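Local coordinates for RegF protein (Neisseria gonorrhoeae, PDB 4HOJ), which binds glutathione and calcium ions, belongs to the glutathione S-transferase superfamily, and probably acts in the bacterial response to starvation, at residues R17-L22 / P196-M201; L55-L60 / N69-E74; F104-V109 / A121-A126. One frame throughout, in Å; residues are numbered along the deposited sequence.

Contact 1 of 3, residues R17-L22 / P196-M201; sequences RCRFVL and PAEKAM
Arg19 and Glu198 reach for each other across two well-separated backbones, their CA atoms 12.0 Å apart, one on helix 13-25 and the other on the short C-terminal helix 196-199. The side chains come from opposite directions and meet end-on in a two-pronged salt bridge. Arg19 NH1 donates to Glu198 OE2 at 2.8 Å in a nearly straight bond (169°). Arg19 NH2 donates to Glu198 OE1, also at 2.8 Å, but bends more (145°). OE2 lies in the guanidinium plane but is met from above the carboxylate plane; OE1 is met on its syn side, nearer that plane. The Arg19 chain bends at chi3, and its NH1/NH2 end points at the carboxylate. Both groups are buried. Arg19 also donates to Ser8 OG and to the carbonyls of Gly9 and Ala193. Glu198 OE2 forms a second salt bridge with Arg162, and OE1 accepts from Thr195 N. The bridge ties the thioredoxin-like N-terminal domain of this GST fold to the C-terminal part of the chain. The Arg19 side chain lies about 5 Å from that of Cys12, the residue seen covalently bound to glutathione. Helix 13-25 packs on Leu6 of strand 5-8 and also touches helices 65-75 and 151-161.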
# COMPACT_ATOMS: atom_id res chain seq x y z
N ARG A 17 7.75 13.41 4.33
CA ARG A 17 7.56 13.00 2.93
C ARG A 17 6.56 13.92 2.27
O ARG A 17 6.76 14.36 1.13
CB ARG A 17 6.98 11.56 2.81
CG ARG A 17 7.81 10.46 3.34
CD ARG A 17 6.99 9.16 3.25
NE ARG A 17 7.83 7.97 3.40
CZ ARG A 17 7.30 6.75 3.56
NH1 ARG A 17 5.98 6.58 3.78
NH2 ARG A 17 8.15 5.74 3.56
N CYS A 18 5.45 14.19 2.97
CA CYS A 18 4.37 15.00 2.37
C CYS A 18 4.79 16.46 2.22
O CYS A 18 4.52 17.08 1.20
CB CYS A 18 3.11 14.90 3.22
SG CYS A 18 2.50 13.21 3.41
N ARG A 19 5.53 17.01 3.18
CA ARG A 19 6.08 18.36 3.06
C ARG A 19 7.00 18.44 1.86
O ARG A 19 6.93 19.41 1.09
CB ARG A 19 6.76 18.78 4.39
CG ARG A 19 5.73 19.08 5.49
CD ARG A 19 6.46 19.53 6.76
NE ARG A 19 6.73 18.44 7.70
CZ ARG A 19 7.93 17.95 8.01
NH1 ARG A 19 8.06 17.11 9.07
NH2 ARG A 19 9.00 18.30 7.35
N PHE A 20 7.82 17.41 1.66
CA PHE A 20 8.73 17.40 0.51
C PHE A 20 7.93 17.46 -0.81
O PHE A 20 8.22 18.28 -1.69
CB PHE A 20 9.60 16.16 0.66
CG PHE A 20 10.76 16.06 -0.31
CD1 PHE A 20 11.13 17.08 -1.17
CD2 PHE A 20 11.49 14.86 -0.31
CE1 PHE A 20 12.25 16.90 -2.03
CE2 PHE A 20 12.58 14.67 -1.13
CZ PHE A 20 12.96 15.69 -2.03
N VAL A 21 6.89 16.61 -0.95
CA VAL A 21 6.08 16.66 -2.15
C VAL A 21 5.44 18.02 -2.33
O VAL A 21 5.43 18.55 -3.45
CB VAL A 21 4.98 15.55 -2.18
CG1 VAL A 21 4.06 15.73 -3.41
CG2 VAL A 21 5.60 14.18 -2.24
N LEU A 22 4.88 18.60 -1.28
CA LEU A 22 4.18 19.87 -1.41
C LEU A 22 5.09 20.95 -1.90
O LEU A 22 4.72 21.72 -2.79
CB LEU A 22 3.48 20.23 -0.09
CG LEU A 22 2.25 19.36 0.18
CD1 LEU A 22 1.89 19.46 1.66
CD2 LEU A 22 1.09 19.79 -0.69
N PRO A 196 12.55 23.43 11.45
CA PRO A 196 13.74 23.75 12.25
C PRO A 196 14.22 22.60 13.10
O PRO A 196 15.41 22.41 13.27
CB PRO A 196 13.29 24.93 13.13
CG PRO A 196 12.16 25.49 12.45
CD PRO A 196 11.46 24.39 11.68
N ALA A 197 13.27 21.76 13.56
CA ALA A 197 13.68 20.60 14.36
C ALA A 197 14.43 19.60 13.49
O ALA A 197 15.41 19.05 13.90
CB ALA A 197 12.42 19.96 14.99
N GLU A 198 13.98 19.41 12.24
CA GLU A 198 14.67 18.45 11.37
C GLU A 198 16.03 18.99 10.93
O GLU A 198 16.99 18.19 10.79
CB GLU A 198 13.79 18.14 10.16
CG GLU A 198 12.61 17.20 10.50
CD GLU A 198 11.54 17.22 9.47
OE1 GLU A 198 11.45 18.16 8.63
OE2 GLU A 198 10.73 16.25 9.47
N LYS A 199 16.15 20.32 10.80
CA LYS A 199 17.46 20.88 10.51
C LYS A 199 18.45 20.58 11.61
O LYS A 199 19.64 20.42 11.29
CB LYS A 199 17.34 22.39 10.27
CG LYS A 199 16.60 22.67 8.96
CD LYS A 199 16.61 24.16 8.64
CE LYS A 199 15.75 24.41 7.36
NZ LYS A 199 15.59 25.89 7.22
N ALA A 200 17.99 20.47 12.84
CA ALA A 200 18.86 20.10 13.98
C ALA A 200 19.43 18.68 13.93
O ALA A 200 20.34 18.33 14.68
CB ALA A 200 18.12 20.32 15.35
N MET A 201 18.86 17.85 13.05
CA MET A 201 19.25 16.41 12.93
C MET A 201 20.53 16.14 12.17
O MET A 201 21.09 15.07 12.30
CB MET A 201 18.12 15.55 12.32
CG MET A 201 16.87 15.65 13.12
SD MET A 201 15.57 14.77 12.24
CE MET A 201 14.28 14.87 13.45

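Contact 2 of 3, residues L55-L60 / N69-E74; sequences LVERDL and NEYIDE
The Tyr71 ring has the CD2 methyl of Leu60 over one face and the carboxylate of Glu57 at its hydroxyl edge. Leu60 CD2 stands 3.5 Å from the ring centroid, a CH-pi contact. It is displaced toward the rim, and its nearest ring atom is Tyr71 CZ at 3.2 Å, which is tight packing. Leu55 CD2 comes in obliquely, 3.8 Å from Tyr71 CD2. At the edge, Tyr71 OH donates a short hydrogen bond of 2.6 Å to Glu57 OE1. OE1 lies in the ring plane and is met on its anti side, with the hydroxyl oxygen 32° out of the carboxylate plane. Ring and carboxylate planes are close to perpendicular. Tyr71 CG is trans to the backbone N (chi1 172°), and this carries the ring from helix 65-75 toward the hairpin. The Glu57 side chain is extended, which takes its carboxylate out to the hydroxyl.

Strands 54-57 and 60-63 form an antiparallel beta hairpin closed by a type II' turn from Glu57 to Leu60. Helix 65-75 follows and packs on the same sheet, in the beta-beta-alpha end of the thioredoxin-like GST N-terminal domain. Axes of strand 55-57 and helix 69-74 come within 10.8 Å, 37° from parallel.

Leu55 CD2 also touches Ile72 CG1 at 4.1 Å. Ile72 in turn packs on Val21 of helix 13-25, and Leu55 on Leu6 of strand 5-8. Glu57 OE2 makes a salt bridge with Arg75, so the carboxylate is held by a hydroxyl and a guanidinium. The second subunit lies alongside: its Val87 packs on Tyr71 and its Arg91 on Leu60, while Glu74 forms salt bridges with Arg89 and Arg93 of that subunit.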
# COMPACT_ATOMS: atom_id res chain seq x y z
N LEU A 55 -4.00 14.86 5.29
CA LEU A 55 -4.24 15.95 4.38
C LEU A 55 -5.73 16.19 4.28
O LEU A 55 -6.53 15.22 4.12
CB LEU A 55 -3.68 15.61 3.01
CG LEU A 55 -3.68 16.75 1.99
CD1 LEU A 55 -2.46 17.67 2.22
CD2 LEU A 55 -3.65 16.24 0.55
N VAL A 56 -6.13 17.46 4.35
CA VAL A 56 -7.52 17.84 4.14
C VAL A 56 -7.60 18.79 2.98
O VAL A 56 -6.86 19.79 2.93
CB VAL A 56 -8.13 18.49 5.41
CG1 VAL A 56 -9.57 18.99 5.13
CG2 VAL A 56 -8.11 17.47 6.56
N GLU A 57 -8.47 18.52 2.02
CA GLU A 57 -8.76 19.52 1.00
C GLU A 57 -10.26 19.49 0.77
O GLU A 57 -10.81 18.49 0.28
CB GLU A 57 -8.02 19.22 -0.29
CG GLU A 57 -8.25 20.33 -1.28
CD GLU A 57 -7.50 20.17 -2.60
OE1 GLU A 57 -7.06 19.05 -2.93
OE2 GLU A 57 -7.38 21.21 -3.30
N ARG A 58 -10.93 20.57 1.16
CA ARG A 58 -12.39 20.62 1.16
C ARG A 58 -12.94 19.40 1.92
O ARG A 58 -12.62 19.20 3.07
CB ARG A 58 -12.95 20.71 -0.26
CG ARG A 58 -12.47 21.96 -1.02
CD ARG A 58 -12.92 21.96 -2.48
NE ARG A 58 -12.30 23.04 -3.25
CZ ARG A 58 -12.95 24.11 -3.70
NH1 ARG A 58 -14.24 24.25 -3.44
NH2 ARG A 58 -12.31 25.05 -4.39
N ASP A 59 -13.77 18.61 1.24
CA ASP A 59 -14.41 17.46 1.88
C ASP A 59 -13.55 16.19 1.82
O ASP A 59 -13.96 15.12 2.32
CB ASP A 59 -15.74 17.20 1.17
CG ASP A 59 -15.54 16.90 -0.29
OD1 ASP A 59 -14.84 17.70 -0.97
OD2 ASP A 59 -16.01 15.84 -0.76
N LEU A 60 -12.39 16.27 1.18
CA LEU A 60 -11.51 15.11 1.14
C LEU A 60 -10.60 15.06 2.35
O LEU A 60 -9.89 16.03 2.65
CB LEU A 60 -10.63 15.16 -0.10
CG LEU A 60 -9.56 14.09 -0.23
CD1 LEU A 60 -10.14 12.71 -0.39
CD2 LEU A 60 -8.63 14.40 -1.37
N ASN A 69 0.55 11.36 -0.84
CA ASN A 69 1.48 11.83 -1.88
C ASN A 69 1.05 11.44 -3.27
O ASN A 69 1.22 12.22 -4.20
CB ASN A 69 2.87 11.33 -1.58
CG ASN A 69 3.49 12.09 -0.44
OD1 ASN A 69 2.94 13.08 0.03
ND2 ASN A 69 4.65 11.61 0.02
N GLU A 70 0.45 10.24 -3.43
CA GLU A 70 -0.19 9.87 -4.72
C GLU A 70 -1.23 10.86 -5.11
O GLU A 70 -1.30 11.27 -6.27
CB GLU A 70 -0.86 8.50 -4.65
CG GLU A 70 0.12 7.35 -4.62
CD GLU A 70 0.50 6.81 -5.97
OE1 GLU A 70 0.16 7.43 -7.01
OE2 GLU A 70 1.16 5.74 -5.99
N TYR A 71 -2.08 11.20 -4.15
CA TYR A 71 -3.12 12.19 -4.42
C TYR A 71 -2.50 13.50 -4.87
O TYR A 71 -2.90 14.03 -5.90
CB TYR A 71 -4.03 12.38 -3.17
CG TYR A 71 -4.97 13.52 -3.35
CD1 TYR A 71 -6.09 13.40 -4.17
CD2 TYR A 71 -4.76 14.71 -2.69
CE1 TYR A 71 -6.97 14.46 -4.32
CE2 TYR A 71 -5.63 15.79 -2.84
CZ TYR A 71 -6.72 15.67 -3.66
OH TYR A 71 -7.60 16.71 -3.79
N ILE A 72 -1.52 14.01 -4.13
CA ILE A 72 -0.95 15.29 -4.49
C ILE A 72 -0.38 15.23 -5.93
O ILE A 72 -0.53 16.17 -6.71
CB ILE A 72 0.09 15.72 -3.47
CG1 ILE A 72 -0.59 16.02 -2.15
CG2 ILE A 72 0.78 17.02 -3.98
CD1 ILE A 72 0.41 16.11 -1.00
N ASP A 73 0.28 14.11 -6.25
CA ASP A 73 0.89 13.99 -7.56
C ASP A 73 -0.16 14.03 -8.67
O ASP A 73 0.11 14.55 -9.76
CB ASP A 73 1.68 12.68 -7.65
CG ASP A 73 2.65 12.66 -8.80
OD1 ASP A 73 3.27 13.73 -9.09
OD2 ASP A 73 2.82 11.61 -9.44
N GLU A 74 -1.34 13.46 -8.41
CA GLU A 74 -2.39 13.43 -9.41
C GLU A 74 -3.14 14.76 -9.43
O GLU A 74 -3.59 15.21 -10.50
CB GLU A 74 -3.33 12.21 -9.21
CG GLU A 74 -2.62 10.88 -9.48
CD GLU A 74 -3.56 9.68 -9.52
OE1 GLU A 74 -4.73 9.85 -9.11
OE2 GLU A 74 -3.09 8.59 -9.96

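Contact 3 of 3, residues F104-V109 / A121-A126; sequences FNHVQV and AKAREA
The imidazole of His106 lies with one face against the methyl of Ala126, joining helices 104-111 and 117-134 of the all-helical GST C-terminal domain. The two short segments run roughly antiparallel, with a crossing angle of -146° and axes 8.6 Å apart at their closest. Ala126 CB sits over the centre of the ring, 3.5 Å from the centroid and 15° off the normal, a well-formed CH-pi contact. The opposite face of the same ring is covered by the amide nitrogen of Asn105, offset toward the rim. His106 CG lies trans to the carbonyl carbon; with chi1 near -58° the ring lies over Ala126, and its ND1 comes near Ala123 CA. Small residues let the backbones come near: the CA atoms of His106 and Ala123 are 4.7 Å apart. Val109, one turn on, adds its CB to the methyl of Ala123 at 3.9 Å. No hydrogen bond links the segments. Nearby, Val109 O accepts from Gln120 NE2, and Ile127 packs beside His106 and Val107. The Ala123 methyl also rests on the backbone of helix 104-111, with CB 3.5 Å from His106 O.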
# COMPACT_ATOMS: atom_id res chain seq x y z
N PHE A 104 10.47 0.98 6.67
CA PHE A 104 9.70 1.95 7.45
C PHE A 104 8.96 1.31 8.61
O PHE A 104 8.54 2.01 9.53
CB PHE A 104 8.85 2.88 6.55
CG PHE A 104 9.71 3.90 5.86
CD1 PHE A 104 10.35 3.60 4.66
CD2 PHE A 104 9.97 5.14 6.45
CE1 PHE A 104 11.19 4.48 4.06
CE2 PHE A 104 10.79 6.09 5.84
CZ PHE A 104 11.41 5.74 4.63
N ASN A 105 8.81 -0.01 8.58
CA ASN A 105 8.31 -0.70 9.78
C ASN A 105 9.31 -0.50 10.92
O ASN A 105 8.94 -0.23 12.06
CB ASN A 105 8.10 -2.17 9.48
CG ASN A 105 9.37 -2.85 8.98
OD1 ASN A 105 10.14 -2.30 8.18
ND2 ASN A 105 9.62 -4.10 9.49
N HIS A 106 10.60 -0.57 10.61
CA HIS A 106 11.64 -0.33 11.62
C HIS A 106 11.69 1.12 12.04
O HIS A 106 11.91 1.41 13.24
CB HIS A 106 13.02 -0.78 11.10
CG HIS A 106 13.04 -2.23 10.71
ND1 HIS A 106 12.92 -3.25 11.64
CD2 HIS A 106 13.18 -2.82 9.49
CE1 HIS A 106 12.93 -4.41 10.99
NE2 HIS A 106 13.10 -4.18 9.70
N VAL A 107 11.47 2.04 11.09
CA VAL A 107 11.38 3.47 11.42
C VAL A 107 10.27 3.69 12.45
O VAL A 107 10.46 4.43 13.41
CB VAL A 107 11.12 4.28 10.14
CG1 VAL A 107 10.73 5.76 10.50
CG2 VAL A 107 12.36 4.20 9.26
N GLN A 108 9.12 3.03 12.28
CA GLN A 108 8.07 3.23 13.29
C GLN A 108 8.47 2.79 14.68
O GLN A 108 8.02 3.39 15.68
CB GLN A 108 6.77 2.50 12.86
CG GLN A 108 6.15 3.16 11.60
CD GLN A 108 4.89 2.47 11.11
OE1 GLN A 108 3.90 2.39 11.84
NE2 GLN A 108 4.95 1.89 9.92
N VAL A 109 9.27 1.72 14.76
CA VAL A 109 9.79 1.27 16.06
C VAL A 109 10.72 2.33 16.69
O VAL A 109 10.60 2.65 17.86
CB VAL A 109 10.52 -0.09 15.96
CG1 VAL A 109 11.10 -0.49 17.33
CG2 VAL A 109 9.59 -1.20 15.46
N ALA A 121 17.12 -1.35 19.13
CA ALA A 121 18.41 -1.79 18.64
C ALA A 121 18.26 -2.70 17.41
O ALA A 121 18.99 -2.55 16.43
CB ALA A 121 19.20 -2.50 19.77
N LYS A 122 17.33 -3.65 17.48
CA LYS A 122 17.06 -4.52 16.33
C LYS A 122 16.61 -3.70 15.11
O LYS A 122 17.05 -3.96 13.98
CB LYS A 122 16.03 -5.58 16.68
CG LYS A 122 16.50 -6.43 17.85
CD LYS A 122 15.88 -7.83 17.89
CE LYS A 122 14.37 -7.79 17.77
NZ LYS A 122 13.78 -9.08 18.26
N ALA A 123 15.75 -2.71 15.34
CA ALA A 123 15.29 -1.87 14.23
C ALA A 123 16.41 -1.09 13.57
O ALA A 123 16.47 -0.99 12.35
CB ALA A 123 14.16 -0.91 14.67
N ARG A 124 17.28 -0.49 14.39
CA ARG A 124 18.41 0.28 13.90
C ARG A 124 19.33 -0.63 13.09
O ARG A 124 19.78 -0.25 11.99
CB ARG A 124 19.11 0.84 15.14
CG ARG A 124 20.30 1.74 14.96
CD ARG A 124 20.70 2.30 16.33
NE ARG A 124 19.61 3.04 17.00
CZ ARG A 124 19.04 2.70 18.16
NH1 ARG A 124 19.44 1.64 18.84
NH2 ARG A 124 18.06 3.45 18.65
N GLU A 125 19.59 -1.82 13.60
CA GLU A 125 20.40 -2.78 12.89
C GLU A 125 19.79 -3.15 11.56
O GLU A 125 20.47 -3.20 10.53
CB GLU A 125 20.49 -4.03 13.76
CG GLU A 125 21.33 -5.14 13.17
CD GLU A 125 22.78 -5.03 13.60
OE1 GLU A 125 23.20 -3.90 13.92
OE2 GLU A 125 23.47 -6.07 13.63
N ALA A 126 18.48 -3.42 11.56
CA ALA A 126 17.82 -3.84 10.32
C ALA A 126 17.81 -2.76 9.27
O ALA A 126 17.93 -3.03 8.09
CB ALA A 126 16.40 -4.35 10.60

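How the contacts relate
Contacts 1 and 2 are buried, whereas contact 3 is only partly so. Contact 1 is polar, a single ion pair with little buried area. Contact 2 mixes a hydrogen bond with apolar packing, and contact 3 is apolar and CH-pi. Contacts 2 and 3 each stay within one domain and join elements close in sequence; contact 1 spans 174 residues and encloses both along the chain. Helix 13-25 is the common neighbour. Its Cys18 and Val21 pack on Asn69 of contact 2. Its Arg17 makes a cation-pi contact with Phe104 of segment 104-109. Contacts 2 and 3 do not touch and lie on opposite sides of the chain's centre. Only contact 2 meets the second subunit.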